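Local coordinates for Ctr9 protein (Myceliophthora thermophila, PDB 6AF0), which probably binds the RNA polymerase II complex and contains tetratricopeptide (TPR) repeats, at residues A404-I412 with A420-E431. Residues are numbered along the deposited sequence; the frame is centred on the assembly and turned at random.
Sequences AKLRLEKMI and AMILLGTLYAEE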
# COMPACT_ATOMS: atom_id res chain seq x y z
N ALA A 404 15.26 3.72 4.23
CA ALA A 404 13.95 4.23 3.83
C ALA A 404 12.87 3.27 4.28
O ALA A 404 11.90 3.68 4.93
CB ALA A 404 13.90 4.41 2.33
N LYS A 405 13.04 1.99 3.96
CA LYS A 405 12.10 0.96 4.42
C LYS A 405 11.95 0.98 5.93
O LYS A 405 10.82 0.83 6.43
CB LYS A 405 12.52 -0.44 4.00
CG LYS A 405 12.61 -0.63 2.50
CD LYS A 405 13.24 -1.96 2.19
CE LYS A 405 12.20 -3.04 2.24
NZ LYS A 405 12.79 -4.37 2.49
N LEU A 406 13.08 1.16 6.64
CA LEU A 406 13.04 1.23 8.12
C LEU A 406 12.02 2.24 8.57
O LEU A 406 11.02 1.89 9.20
CB LEU A 406 14.36 1.69 8.77
CG LEU A 406 15.73 1.16 8.44
CD1 LEU A 406 16.64 1.33 9.65
CD2 LEU A 406 15.65 -0.28 7.98
N ARG A 407 12.30 3.50 8.23
CA ARG A 407 11.62 4.66 8.84
C ARG A 407 10.16 4.76 8.42
O ARG A 407 9.30 5.13 9.22
CB ARG A 407 12.37 5.98 8.61
CG ARG A 407 13.15 6.10 7.30
CD ARG A 407 14.20 7.20 7.37
NE ARG A 407 15.28 6.86 8.30
CZ ARG A 407 16.52 6.57 7.95
NH1 ARG A 407 16.89 6.59 6.67
NH2 ARG A 407 17.41 6.25 8.88
N LEU A 408 9.88 4.37 7.17
CA LEU A 408 8.51 4.35 6.67
C LEU A 408 7.70 3.33 7.46
O LEU A 408 6.61 3.62 7.93
CB LEU A 408 8.49 4.02 5.18
CG LEU A 408 9.14 5.07 4.27
CD1 LEU A 408 9.66 4.47 2.97
CD2 LEU A 408 8.18 6.21 3.97
N GLU A 409 8.26 2.14 7.63
CA GLU A 409 7.62 1.12 8.44
C GLU A 409 7.38 1.65 9.84
O GLU A 409 6.29 1.52 10.39
CB GLU A 409 8.47 -0.14 8.47
CG GLU A 409 7.77 -1.31 9.15
CD GLU A 409 8.09 -2.63 8.49
OE1 GLU A 409 8.35 -3.61 9.23
OE2 GLU A 409 8.11 -2.69 7.24
N LYS A 410 8.42 2.28 10.40
CA LYS A 410 8.38 2.82 11.77
C LYS A 410 7.19 3.76 11.89
O LYS A 410 6.43 3.68 12.85
CB LYS A 410 9.68 3.58 12.08
CG LYS A 410 10.86 2.73 12.57
CD LYS A 410 10.87 1.29 12.07
CE LYS A 410 12.28 0.75 11.83
NZ LYS A 410 12.25 -0.49 11.00
N MET A 411 7.04 4.61 10.88
CA MET A 411 5.94 5.59 10.77
C MET A 411 4.54 5.01 10.64
O MET A 411 3.61 5.46 11.30
CB MET A 411 6.13 6.44 9.53
CG MET A 411 6.90 7.71 9.71
SD MET A 411 6.52 8.69 8.26
CE MET A 411 8.16 9.23 7.85
N ILE A 412 4.38 4.06 9.72
CA ILE A 412 3.06 3.46 9.50
C ILE A 412 2.62 2.66 10.73
O ILE A 412 1.42 2.53 11.01
CB ILE A 412 2.96 2.62 8.19
CG1 ILE A 412 4.08 1.58 8.07
CG2 ILE A 412 2.99 3.53 6.96
CD1 ILE A 412 3.92 0.33 8.91
N ALA A 420 3.53 8.15 3.93
CA ALA A 420 4.39 7.00 4.20
C ALA A 420 3.88 5.81 3.37
O ALA A 420 4.61 5.28 2.52
CB ALA A 420 4.41 6.68 5.69
N MET A 421 2.61 5.45 3.58
CA MET A 421 1.98 4.33 2.89
C MET A 421 2.23 4.31 1.38
O MET A 421 2.58 3.29 0.82
CB MET A 421 0.47 4.32 3.17
CG MET A 421 0.10 3.95 4.60
SD MET A 421 -1.48 3.11 4.72
CE MET A 421 -2.58 4.29 3.95
N ILE A 422 2.04 5.44 0.73
CA ILE A 422 2.19 5.49 -0.72
C ILE A 422 3.65 5.33 -1.12
O ILE A 422 3.95 4.77 -2.16
CB ILE A 422 1.63 6.79 -1.36
CG1 ILE A 422 1.78 6.75 -2.88
CG2 ILE A 422 2.32 8.04 -0.83
CD1 ILE A 422 0.99 7.82 -3.61
N LEU A 423 4.56 5.84 -0.32
CA LEU A 423 5.98 5.78 -0.67
C LEU A 423 6.54 4.40 -0.43
O LEU A 423 7.29 3.85 -1.24
CB LEU A 423 6.80 6.78 0.14
CG LEU A 423 8.28 6.80 -0.23
CD1 LEU A 423 8.47 6.96 -1.73
CD2 LEU A 423 9.01 7.92 0.51
N LEU A 424 6.17 3.84 0.72
CA LEU A 424 6.63 2.52 1.06
C LEU A 424 6.11 1.53 0.01
O LEU A 424 6.91 0.85 -0.63
CB LEU A 424 6.21 2.16 2.49
CG LEU A 424 6.78 0.86 3.06
CD1 LEU A 424 8.31 0.81 3.04
CD2 LEU A 424 6.25 0.67 4.48
N GLY A 425 4.80 1.50 -0.20
CA GLY A 425 4.17 0.62 -1.21
C GLY A 425 4.81 0.69 -2.60
O GLY A 425 5.08 -0.34 -3.22
N THR A 426 5.05 1.91 -3.07
CA THR A 426 5.75 2.12 -4.34
C THR A 426 7.11 1.47 -4.28
O THR A 426 7.53 0.81 -5.22
CB THR A 426 5.98 3.62 -4.62
OG1 THR A 426 4.79 4.35 -4.35
CG2 THR A 426 6.39 3.83 -6.05
N LEU A 427 7.80 1.66 -3.15
CA LEU A 427 9.14 1.12 -2.96
C LEU A 427 9.15 -0.41 -3.12
O LEU A 427 9.98 -0.96 -3.85
CB LEU A 427 9.68 1.51 -1.58
CG LEU A 427 11.21 1.49 -1.36
CD1 LEU A 427 11.51 1.94 0.06
CD2 LEU A 427 11.86 0.13 -1.60
N TYR A 428 8.24 -1.07 -2.41
CA TYR A 428 8.05 -2.50 -2.51
C TYR A 428 7.66 -2.93 -3.93
O TYR A 428 8.23 -3.87 -4.50
CB TYR A 428 6.98 -2.98 -1.52
CG TYR A 428 7.44 -3.09 -0.08
CD1 TYR A 428 8.74 -3.45 0.23
CD2 TYR A 428 6.56 -2.89 0.97
CE1 TYR A 428 9.16 -3.58 1.54
CE2 TYR A 428 6.98 -3.02 2.30
CZ TYR A 428 8.29 -3.36 2.57
OH TYR A 428 8.76 -3.49 3.85
N ALA A 429 6.68 -2.26 -4.52
CA ALA A 429 6.26 -2.62 -5.86
C ALA A 429 7.47 -2.62 -6.75
O ALA A 429 7.78 -3.61 -7.36
CB ALA A 429 5.24 -1.64 -6.39
N GLU A 430 8.18 -1.51 -6.82
CA GLU A 430 9.34 -1.42 -7.69
C GLU A 430 10.38 -2.51 -7.41
O GLU A 430 11.11 -2.91 -8.29
CB GLU A 430 10.00 -0.06 -7.59
CG GLU A 430 9.19 1.07 -8.22
CD GLU A 430 10.06 2.20 -8.73
OE1 GLU A 430 11.29 2.03 -8.79
OE2 GLU A 430 9.52 3.27 -9.06
N GLU A 431 10.45 -2.96 -6.17
CA GLU A 431 11.38 -4.03 -5.79
C GLU A 431 11.01 -5.34 -6.50
O GLU A 431 11.87 -6.00 -7.10
CB GLU A 431 11.34 -4.22 -4.27
CG GLU A 431 12.52 -4.96 -3.67
CD GLU A 431 12.44 -5.03 -2.14
OE1 GLU A 431 13.13 -4.22 -1.48
OE2 GLU A 431 11.65 -5.87 -1.60
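Lys405 NZ faces Glu431 OE1 across a long salt bridge of 4.0 Å, and in reaching it the ammonium group lies at the edge of the Tyr428 ring, in the ring plane. In the model the lysine chain bends at chi3 (84°), which brings NZ to this side, though the position of its end is approximate; its CG rests on Leu427 CD1 at 3.7 Å. On the ring's hydroxyl side, Glu409 OE2 stands 3.5 Å from Tyr428 OH, the carboxylate turned 61° from the ring plane. An alanine at Tyr428 removes the ring and hydroxyl, and the Lys405 and Glu409 chain ends would probably be left freer to turn. Inward from this polar margin the contact is apolar. Leu408 enters as a knob among Ala420, Leu423, Leu424 and Leu427, its CD2 3.9 Å from Leu423 CD2. Leu424 answers as a knob among Lys405, Leu408, Glu409 and Ile412; it and Leu408 slide past each other in opposite directions, Leu424 CD1 lying 3.9 Å from Leu408 CB. Toward the interhelix turn, Ala420 CB packs on Ile412 CG2 at 3.7 Å and also meets Met411 SD. Helix 445-463 touches Leu424 and Tyr428, and helix 385-396 backs Ala404 and Met411. The axes of 404-412 and 420-431 approach to 9.4 Å with N-to-C directions 140° apart, so helices 401-414 and 418-435 form a roughly antiparallel knobs-into-holes hairpin, consistent with a TPR-like solenoid.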